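Local coordinates for protein alginate lyase (Chitinophaga sp. MD30, PDB 6KCW) that cleaves alginate as a polysaccharide lyase, by a mechanism in which a single side chain probably serves as both catalytic base and catalytic acid, at residues Ser7-Asn12 and Tyr232-Leu237; Gly16-Gly21 and Ser38-Gly43; Gln131-His136 and Gly144-Lys149. All coordinates share one frame; numbering follows the deposited sequence.

Contact 1 of 3, residues Ser7-Asn12 and Tyr232-Leu237; sequences SINWNN and YDNLVL. With CA (calcium ion), chain C.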
loop_
_atom_site.group_PDB
_atom_site.type_symbol
_atom_site.label_atom_id
_atom_site.label_comp_id
_atom_site.label_asym_id
_atom_site.label_seq_id
_atom_site.Cartn_x
_atom_site.Cartn_y
_atom_site.Cartn_z
ATOM N N SER A 7 5.363 -11.321 -10.612
ATOM C CA SER A 7 5.731 -12.298 -9.594
ATOM C C SER A 7 7.196 -12.054 -9.269
ATOM O O SER A 7 8.076 -12.306 -10.100
ATOM C CB SER A 7 5.491 -13.721 -10.075
ATOM O OG SER A 7 4.641 -14.394 -9.170
ATOM N N ILE A 8 7.451 -11.535 -8.075
ATOM C CA ILE A 8 8.767 -11.051 -7.697
ATOM C C ILE A 8 9.003 -11.518 -6.270
ATOM O O ILE A 8 8.311 -11.075 -5.349
ATOM C CB ILE A 8 8.880 -9.516 -7.798
ATOM C CG1 ILE A 8 8.274 -9.005 -9.115
ATOM C CG2 ILE A 8 10.338 -9.083 -7.709
ATOM C CD1 ILE A 8 8.084 -7.490 -9.201
ATOM N N ASN A 9 9.961 -12.420 -6.081
ATOM C CA ASN A 9 10.342 -12.851 -4.745
ATOM C C ASN A 9 11.778 -12.502 -4.420
ATOM O O ASN A 9 12.264 -12.873 -3.344
ATOM C CB ASN A 9 10.131 -14.359 -4.571
ATOM C CG ASN A 9 10.836 -15.172 -5.638
ATOM O OD1 ASN A 9 11.702 -14.665 -6.358
ATOM N ND2 ASN A 9 10.458 -16.439 -5.757
ATOM N N TRP A 10 12.482 -11.837 -5.331
ATOM C CA TRP A 10 13.806 -11.288 -5.059
ATOM C C TRP A 10 14.804 -12.366 -4.649
ATOM O O TRP A 10 15.813 -12.072 -4.002
ATOM C CB TRP A 10 13.720 -10.189 -3.990
ATOM C CG TRP A 10 12.886 -9.023 -4.444
ATOM C CD1 TRP A 10 13.275 -8.021 -5.284
ATOM C CD2 TRP A 10 11.522 -8.744 -4.093
ATOM N NE1 TRP A 10 12.247 -7.137 -5.477
ATOM C CE2 TRP A 10 11.159 -7.553 -4.756
ATOM C CE3 TRP A 10 10.574 -9.384 -3.285
ATOM C CZ2 TRP A 10 9.887 -6.990 -4.645
ATOM C CZ3 TRP A 10 9.310 -8.820 -3.171
ATOM C CH2 TRP A 10 8.981 -7.636 -3.850
ATOM N N ASN A 11 14.536 -13.622 -5.016
ATOM C CA ASN A 11 15.415 -14.719 -4.627
ATOM C C ASN A 11 16.608 -14.883 -5.557
ATOM O O ASN A 11 17.606 -15.499 -5.167
ATOM C CB ASN A 11 14.615 -16.010 -4.564
ATOM C CG ASN A 11 13.738 -16.059 -3.356
ATOM O OD1 ASN A 11 13.777 -15.149 -2.532
ATOM N ND2 ASN A 11 12.929 -17.110 -3.236
ATOM N N ASN A 12 16.516 -14.360 -6.771
ATOM C CA ASN A 12 17.632 -14.288 -7.699
ATOM C C ASN A 12 18.556 -13.111 -7.416
ATOM O O ASN A 12 19.512 -12.906 -8.168
ATOM C CB ASN A 12 17.101 -14.180 -9.128
ATOM C CG ASN A 12 16.200 -12.960 -9.327
ATOM O OD1 ASN A 12 15.344 -12.641 -8.485
ATOM N ND2 ASN A 12 16.395 -12.270 -10.444
ATOM N N TYR A 232 9.747 -6.664 2.542
ATOM C CA TYR A 232 8.715 -7.271 1.716
ATOM C C TYR A 232 9.268 -8.486 0.973
ATOM O O TYR A 232 10.474 -8.603 0.730
ATOM C CB TYR A 232 8.153 -6.251 0.714
ATOM C CG TYR A 232 7.684 -4.955 1.352
ATOM C CD1 TYR A 232 6.455 -4.882 2.003
ATOM C CD2 TYR A 232 8.465 -3.802 1.300
ATOM C CE1 TYR A 232 6.022 -3.699 2.583
ATOM C CE2 TYR A 232 8.043 -2.632 1.886
ATOM C CZ TYR A 232 6.817 -2.586 2.524
ATOM O OH TYR A 232 6.384 -1.422 3.109
ATOM N N ASP A 233 8.363 -9.387 0.588
ATOM C CA ASP A 233 8.750 -10.587 -0.140
ATOM C C ASP A 233 7.544 -11.144 -0.886
ATOM O O ASP A 233 6.388 -10.899 -0.516
ATOM C CB ASP A 233 9.315 -11.650 0.809
ATOM C CG ASP A 233 10.266 -12.605 0.118
ATOM O OD1 ASP A 233 10.252 -12.652 -1.133
ATOM O OD2 ASP A 233 11.025 -13.301 0.833
ATOM N N ASN A 234 7.835 -11.895 -1.952
ATOM C CA ASN A 234 6.866 -12.793 -2.579
ATOM C C ASN A 234 5.661 -12.044 -3.143
ATOM O O ASN A 234 4.509 -12.430 -2.924
ATOM C CB ASN A 234 6.418 -13.869 -1.588
ATOM C CG ASN A 234 7.564 -14.758 -1.143
ATOM O OD1 ASN A 234 8.328 -15.249 -1.967
ATOM N ND2 ASN A 234 7.697 -14.956 0.163
ATOM N N LEU A 235 5.929 -10.983 -3.905
ATOM C CA LEU A 235 4.871 -10.169 -4.485
ATOM C C LEU A 235 4.273 -10.868 -5.697
ATOM O O LEU A 235 4.985 -11.163 -6.661
ATOM C CB LEU A 235 5.410 -8.799 -4.893
ATOM C CG LEU A 235 4.384 -7.973 -5.682
ATOM C CD1 LEU A 235 3.204 -7.547 -4.805
ATOM C CD2 LEU A 235 5.030 -6.775 -6.335
ATOM N N VAL A 236 2.965 -11.110 -5.666
ATOM C CA VAL A 236 2.242 -11.678 -6.802
ATOM C C VAL A 236 1.101 -10.730 -7.145
ATOM O O VAL A 236 0.186 -10.523 -6.339
ATOM C CB VAL A 236 1.725 -13.096 -6.522
ATOM C CG1 VAL A 236 1.002 -13.633 -7.744
ATOM C CG2 VAL A 236 2.882 -14.010 -6.153
ATOM N N LEU A 237 1.158 -10.145 -8.333
ATOM C CA LEU A 237 0.133 -9.236 -8.820
ATOM C C LEU A 237 -0.586 -9.880 -9.993
ATOM O O LEU A 237 0.047 -10.520 -10.835
ATOM C CB LEU A 237 0.752 -7.898 -9.252
ATOM C CG LEU A 237 -0.092 -6.862 -9.985
ATOM C CD1 LEU A 237 -0.840 -6.009 -8.994
ATOM C CD2 LEU A 237 0.775 -5.975 -10.861
HETATM CA CA CA C . 12.393 -13.878 -1.382
HETATM O O HOH W 1 7.574 -16.982 -4.125
HETATM O O HOH W 2 13.485 -15.331 -0.274
HETATM O O HOH W 3 10.635 -15.847 -1.790
#

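Contact 2 of 3, residues Gly16-Gly21 and Ser38-Gly43; sequences GAYSSG and SYISDG. With CA (calcium ion), chain C.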
loop_
_atom_site.group_PDB
_atom_site.type_symbol
_atom_site.label_atom_id
_atom_site.label_comp_id
_atom_site.label_asym_id
_atom_site.label_seq_id
_atom_site.Cartn_x
_atom_site.Cartn_y
_atom_site.Cartn_z
ATOM N N GLY A 16 22.398 -6.776 -0.955
ATOM C CA GLY A 16 23.006 -5.556 -1.445
ATOM C C GLY A 16 21.983 -4.659 -2.115
ATOM O O GLY A 16 20.854 -5.043 -2.384
ATOM N N ALA A 17 22.444 -3.436 -2.402
ATOM C CA ALA A 17 21.562 -2.371 -2.856
ATOM C C ALA A 17 20.756 -2.800 -4.074
ATOM O O ALA A 17 21.228 -3.542 -4.942
ATOM C CB ALA A 17 22.371 -1.106 -3.173
ATOM N N TYR A 18 19.522 -2.316 -4.117
ATOM C CA TYR A 18 18.564 -2.568 -5.183
ATOM C C TYR A 18 18.369 -1.238 -5.904
ATOM O O TYR A 18 17.898 -0.261 -5.307
ATOM C CB TYR A 18 17.266 -3.103 -4.578
ATOM C CG TYR A 18 16.186 -3.580 -5.527
ATOM C CD1 TYR A 18 16.278 -4.813 -6.158
ATOM C CD2 TYR A 18 15.023 -2.826 -5.724
ATOM C CE1 TYR A 18 15.269 -5.263 -7.002
ATOM C CE2 TYR A 18 14.011 -3.262 -6.563
ATOM C CZ TYR A 18 14.135 -4.485 -7.198
ATOM O OH TYR A 18 13.125 -4.925 -8.034
ATOM N N SER A 19 18.771 -1.189 -7.167
ATOM C CA SER A 19 18.837 0.076 -7.876
ATOM C C SER A 19 17.481 0.418 -8.483
ATOM O O SER A 19 16.540 -0.375 -8.450
ATOM C CB SER A 19 19.904 0.013 -8.965
ATOM O OG SER A 19 19.429 -0.742 -10.063
ATOM N N SER A 20 17.387 1.630 -9.046
ATOM C CA SER A 20 16.195 1.982 -9.808
ATOM C C SER A 20 16.022 1.050 -10.998
ATOM O O SER A 20 14.918 0.556 -11.252
ATOM C CB SER A 20 16.250 3.441 -10.281
ATOM O OG SER A 20 17.376 4.130 -9.769
ATOM N N GLY A 21 17.110 0.786 -11.727
ATOM C CA GLY A 21 17.024 -0.090 -12.885
ATOM C C GLY A 21 16.516 -1.483 -12.552
ATOM O O GLY A 21 15.759 -2.072 -13.325
ATOM N N SER A 38 16.263 1.169 -1.029
ATOM C CA SER A 38 15.894 -0.177 -1.445
ATOM C C SER A 38 17.136 -1.050 -1.461
ATOM O O SER A 38 18.144 -0.702 -2.090
ATOM C CB SER A 38 15.210 -0.183 -2.809
ATOM O OG SER A 38 15.954 0.576 -3.737
ATOM N N TYR A 39 17.045 -2.182 -0.768
ATOM C CA TYR A 39 18.185 -3.032 -0.472
ATOM C C TYR A 39 17.660 -4.456 -0.355
ATOM O O TYR A 39 16.671 -4.690 0.352
ATOM C CB TYR A 39 18.860 -2.575 0.827
ATOM C CG TYR A 39 20.053 -3.394 1.269
ATOM C CD1 TYR A 39 19.892 -4.519 2.078
ATOM C CD2 TYR A 39 21.345 -3.032 0.897
ATOM C CE1 TYR A 39 20.992 -5.274 2.491
ATOM C CE2 TYR A 39 22.444 -3.774 1.307
ATOM C CZ TYR A 39 22.262 -4.897 2.096
ATOM O OH TYR A 39 23.346 -5.643 2.509
ATOM N N ILE A 40 18.281 -5.388 -1.077
ATOM C CA ILE A 40 17.950 -6.799 -0.925
ATOM C C ILE A 40 18.683 -7.321 0.300
ATOM O O ILE A 40 19.917 -7.343 0.341
ATOM C CB ILE A 40 18.310 -7.616 -2.174
ATOM C CG1 ILE A 40 17.594 -7.082 -3.404
ATOM C CG2 ILE A 40 17.866 -9.077 -1.995
ATOM C CD1 ILE A 40 16.076 -7.342 -3.368
ATOM N N SER A 41 17.924 -7.739 1.299
ATOM C CA SER A 41 18.463 -8.308 2.527
ATOM C C SER A 41 17.987 -9.761 2.607
ATOM O O SER A 41 16.829 -10.026 2.953
ATOM C CB SER A 41 18.018 -7.484 3.735
ATOM O OG SER A 41 18.390 -8.106 4.953
ATOM N N ASP A 42 18.871 -10.699 2.255
ATOM C CA ASP A 42 18.600 -12.138 2.379
ATOM C C ASP A 42 17.367 -12.554 1.578
ATOM O O ASP A 42 16.456 -13.211 2.090
ATOM C CB ASP A 42 18.450 -12.546 3.847
ATOM C CG ASP A 42 19.606 -13.396 4.342
ATOM O OD1 ASP A 42 20.673 -13.407 3.685
ATOM O OD2 ASP A 42 19.443 -14.061 5.390
ATOM N N GLY A 43 17.344 -12.182 0.303
ATOM C CA GLY A 43 16.261 -12.606 -0.559
ATOM C C GLY A 43 14.955 -11.858 -0.398
ATOM O O GLY A 43 13.977 -12.224 -1.060
HETATM CA CA CA C . 12.393 -13.878 -1.382
HETATM O O HOH W 2 13.485 -15.331 -0.274
HETATM O O HOH W 3 10.635 -15.847 -1.790
#

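Contact 3 of 3, residues Gln131-His136 and Gly144-Lys149; sequences QPYIYH and GDTFGK. With PO4 (phosphate ion), chain B.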
loop_
_atom_site.group_PDB
_atom_site.type_symbol
_atom_site.label_atom_id
_atom_site.label_comp_id
_atom_site.label_asym_id
_atom_site.label_seq_id
_atom_site.Cartn_x
_atom_site.Cartn_y
_atom_site.Cartn_z
ATOM N N GLN A 131 -4.231 -1.383 9.438
ATOM C CA GLN A 131 -5.552 -0.797 9.257
ATOM C C GLN A 131 -5.714 -0.458 7.791
ATOM O O GLN A 131 -4.769 0.057 7.177
ATOM C CB GLN A 131 -5.761 0.461 10.121
ATOM C CG GLN A 131 -5.048 1.740 9.620
ATOM C CD GLN A 131 -5.288 2.978 10.499
ATOM O OE1 GLN A 131 -5.798 2.876 11.619
ATOM N NE2 GLN A 131 -4.922 4.152 9.984
ATOM N N PRO A 132 -6.863 -0.738 7.191
ATOM C CA PRO A 132 -7.137 -0.207 5.856
ATOM C C PRO A 132 -7.019 1.308 5.867
ATOM O O PRO A 132 -7.142 1.962 6.904
ATOM C CB PRO A 132 -8.582 -0.644 5.573
ATOM C CG PRO A 132 -8.901 -1.689 6.616
ATOM C CD PRO A 132 -8.030 -1.404 7.794
ATOM N N TYR A 133 -6.778 1.866 4.684
ATOM C CA TYR A 133 -6.635 3.314 4.533
ATOM C C TYR A 133 -7.120 3.655 3.123
ATOM O O TYR A 133 -6.332 3.711 2.179
ATOM C CB TYR A 133 -5.200 3.762 4.770
ATOM C CG TYR A 133 -5.107 5.232 5.073
ATOM C CD1 TYR A 133 -5.539 5.726 6.297
ATOM C CD2 TYR A 133 -4.616 6.129 4.136
ATOM C CE1 TYR A 133 -5.480 7.059 6.589
ATOM C CE2 TYR A 133 -4.551 7.475 4.422
ATOM C CZ TYR A 133 -4.981 7.934 5.653
ATOM O OH TYR A 133 -4.930 9.276 5.948
ATOM N N ILE A 134 -8.424 3.869 2.995
ATOM C CA ILE A 134 -9.089 3.907 1.699
ATOM C C ILE A 134 -9.613 5.318 1.449
ATOM O O ILE A 134 -10.364 5.866 2.263
ATOM C CB ILE A 134 -10.229 2.879 1.626
ATOM C CG1 ILE A 134 -9.778 1.539 2.197
ATOM C CG2 ILE A 134 -10.640 2.641 0.196
ATOM C CD1 ILE A 134 -8.550 1.017 1.541
ATOM N N TYR A 135 -9.190 5.917 0.341
ATOM C CA TYR A 135 -9.898 7.056 -0.220
ATOM C C TYR A 135 -10.897 6.488 -1.215
ATOM O O TYR A 135 -10.560 5.584 -1.987
ATOM C CB TYR A 135 -8.946 8.055 -0.897
ATOM C CG TYR A 135 -8.004 8.783 0.052
ATOM C CD1 TYR A 135 -6.883 8.149 0.556
ATOM C CD2 TYR A 135 -8.222 10.114 0.421
ATOM C CE1 TYR A 135 -6.010 8.789 1.417
ATOM C CE2 TYR A 135 -7.347 10.773 1.292
ATOM C CZ TYR A 135 -6.239 10.096 1.789
ATOM O OH TYR A 135 -5.338 10.697 2.659
ATOM N N HIS A 136 -12.133 6.975 -1.155
ATOM C CA HIS A 136 -13.183 6.540 -2.065
ATOM C C HIS A 136 -14.282 7.601 -2.081
ATOM O O HIS A 136 -14.206 8.623 -1.389
ATOM C CB HIS A 136 -13.731 5.180 -1.662
ATOM C CG HIS A 136 -14.248 5.145 -0.261
ATOM N ND1 HIS A 136 -15.590 5.048 0.034
ATOM C CD2 HIS A 136 -13.603 5.199 0.929
ATOM C CE1 HIS A 136 -15.750 5.040 1.346
ATOM N NE2 HIS A 136 -14.561 5.131 1.912
ATOM N N GLY A 144 -7.850 9.345 5.012
ATOM C CA GLY A 144 -8.168 7.987 4.616
ATOM C C GLY A 144 -9.219 7.349 5.510
ATOM O O GLY A 144 -9.180 7.450 6.740
ATOM N N ASP A 145 -10.144 6.645 4.872
ATOM C CA ASP A 145 -11.179 5.899 5.563
ATOM C C ASP A 145 -10.592 4.559 5.992
ATOM O O ASP A 145 -10.078 3.810 5.153
ATOM C CB ASP A 145 -12.375 5.732 4.620
ATOM C CG ASP A 145 -13.609 5.208 5.305
ATOM O OD1 ASP A 145 -13.534 4.843 6.497
ATOM O OD2 ASP A 145 -14.666 5.144 4.628
ATOM N N THR A 146 -10.624 4.272 7.296
ATOM C CA THR A 146 -10.195 2.966 7.785
ATOM C C THR A 146 -11.330 1.966 7.870
ATOM O O THR A 146 -11.065 0.785 8.131
ATOM C CB THR A 146 -9.566 3.059 9.179
ATOM O OG1 THR A 146 -10.569 3.466 10.126
ATOM C CG2 THR A 146 -8.378 4.029 9.189
ATOM N N PHE A 147 -12.574 2.417 7.688
ATOM C CA PHE A 147 -13.775 1.618 7.920
ATOM C C PHE A 147 -13.828 1.071 9.336
ATOM O O PHE A 147 -14.512 0.079 9.601
ATOM C CB PHE A 147 -13.892 0.488 6.895
ATOM C CG PHE A 147 -14.287 0.967 5.532
ATOM C CD1 PHE A 147 -13.336 1.480 4.656
ATOM C CD2 PHE A 147 -15.610 0.928 5.129
ATOM C CE1 PHE A 147 -13.698 1.939 3.397
ATOM C CE2 PHE A 147 -15.979 1.383 3.873
ATOM C CZ PHE A 147 -15.016 1.895 3.006
ATOM N N GLY A 148 -13.127 1.726 10.258
ATOM C CA GLY A 148 -13.045 1.249 11.619
ATOM C C GLY A 148 -12.333 -0.073 11.812
ATOM O O GLY A 148 -12.491 -0.685 12.868
ATOM N N LYS A 149 -11.540 -0.533 10.842
ATOM C CA LYS A 149 -11.019 -1.901 10.876
ATOM C C LYS A 149 -9.548 -1.937 11.284
ATOM O O LYS A 149 -8.775 -1.018 10.996
ATOM C CB LYS A 149 -11.187 -2.588 9.517
ATOM C CG LYS A 149 -12.585 -2.456 8.915
ATOM C CD LYS A 149 -13.620 -3.100 9.830
ATOM C CE LYS A 149 -14.933 -3.396 9.108
ATOM N NZ LYS A 149 -15.852 -4.214 9.957
HETATM P P PO4 B . -2.680 10.778 3.383
HETATM O O1 PO4 B . -1.794 10.151 2.337
HETATM O O2 PO4 B . -2.475 12.278 3.372
HETATM O O3 PO4 B . -2.299 10.313 4.771
HETATM O O4 PO4 B . -4.152 10.480 3.058
#

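Contact 1 of 3, residues Ser7-Asn12 and Tyr232-Leu237
Two torsions set up this contact: D233 CG stands anti to its backbone N (chi1 -154°), which brings the carboxylate to a calcium ion beside residues 7-12, and W10 CG lies anti to its carbonyl carbon, on the side of the backbone N (chi1 -63°), which turns the benzo edge to the strand bearing D233. The frame is an antiparallel strand pair of a concanavalin-like beta-sandwich, in which strand 5-8 borders the long strand 228-241. I8 and L235 form a hydrogen-bonded pair. I8 N reaches L235 O at 2.9 Å, and L235 N returns a bond of 2.8 Å to I8 O. Their aliphatic side chains suit the buried face, where F27 of helix 20-27 also packs. On the other face, at the surface, S7 OG rests against V236 CG2.

Beyond I8 the pairing gives way to the metal site. D233 grips calcium with both oxygens, OD1 at 2.5 Å and OD2 at 2.7 Å from the ion. The main-chain N9 O binds it at 2.2 Å, as does N11 OD1, while G43 and two waters complete the seven ligands. Calcium thus holds together oxygens that would otherwise probably repel one another, N9 O and D233 OD1 among them. Next to the site W10 CZ3 comes within 3.6 Å of D233 CA, edge-on, and CH2 packs on L235 CB. N234 has a left-handed backbone conformation, which asparagine tolerates well; its ND2 bonds D77, and its OD1 accepts from a water at 2.9 Å that N9 ND2 also contacts weakly.

Contact 2 of 3, residues Gly16-Gly21 and Ser38-Gly43
The phenol ring of Y39 lies flat against the backbone of G16, with the peptide N of G16 over one face, toward the rim, and CE2 only 3.3 Å from G16 CA. Chi1 of 179° extends Y39 CG away from its own N and carries the ring across the neighbouring strand. The motif is a short antiparallel strand pair, 16-17 with 38-41, at the border of a concanavalin-like sandwich sheet. Glycine suits position 16, since its backbone angles would jam a CB against the preceding carbonyl. Replacing Y39 by an alanine would probably open a gap over G16 and leave this piece of backbone without its aromatic cover.

G16 and I40 form a hydrogen-bonded pair: G16 N meets I40 O at 2.9 Å, and I40 N bonds G16 O in return. One step on, Y18 N donates to S38 O at 2.9 Å. The serine hydroxyl adds a short bond, S38 OG to Y18 O at 2.6 Å, made possible by chi1 49°, which tucks OG between its own N and carbonyl carbon. OG is also bonded to W33 NE1, so this small polar side chain is held twice in a buried place.

Y18 packs on the side chain of I40, on the face away from Y39. Its CD1 touches I40 CD1 at 3.8 Å, its CD2 meets S38 CB at the ring edge, and its OH bonds D26 of helix 20-27. After strand 38-41 the chain turns through G43, whose positive phi favours glycine and whose O binds the calcium ion at 2.3 Å.

Contact 3 of 3, residues Gln131-His136 and Gly144-Lys149
Backbone bonds join I134 and D145 in a single antiparallel bridge, which attaches the loop 144-149 to strand 128-135 of the concanavalin-like sandwich. I134 N donates to D145 O and D145 N to I134 O, each at 2.7 Å. The loop then closes in a type I' turn from T146 to K149, whose left-handed conformation at G148 favours glycine.

Side-chain hydrogen bonds centre on the buried D145. H136 CG sits between its backbone N and carbonyl carbon (chi1 57°), which directs the imidazole to D145. H136 NE2 donates to D145 OD2 at 2.7 Å, in the imidazole plane and on the anti side of the oxygen, with ring and carboxylate planes 20° apart. The other oxygen makes an Asx turn, D145 OD1 taking the N-H of F147 at 2.9 Å. T146 OG1 adds an ST turn by accepting from G148 N, and G144 N donates to Y133 OH at 3.1 Å. A phosphate, probably from the crystallisation liquor, is hydrogen-bonded to K91 and R117; its modelled link to Y135 is doubtful.

Aromatic contacts flank the bridge. G144 CA sits over the Y133 ring, 3.5 Å from its centroid, and over a face of Y135; a CB here would run into Y133, which suits glycine. F147 and H136 are nearly parallel but slid apart.

Van der Waals packing continues along the loop: T146 CG2 lies against the Q131 amide (CD at 3.5 Å) and K149 CB against P132.

With one oxygen tied to H136 and the other to the F147 peptide, D145 is fixed in rotation and in turn orients the imidazole.

From the N terminus, strand 5-8 leads at once into contact 1, whose partner strand 228-241 lies near the other end of the chain, so this contact closes a loop of almost the whole protein. Contacts 2 and 3 both fall within that loop, one after the other, and do not cross. Contact 2 closes the short excursion through helix 20-27, and contact 3 the brief loop after strand 128-135. Contacts 1 and 2 belong to the same nine-strand sheet and meet at the calcium ion, their centres about 12 Å apart. Contact 3 ties a loop to strand 128-135 of the other, six-strand sheet, on the opposite side of the chain's centre, its own centre about 26 Å from that of contact 1.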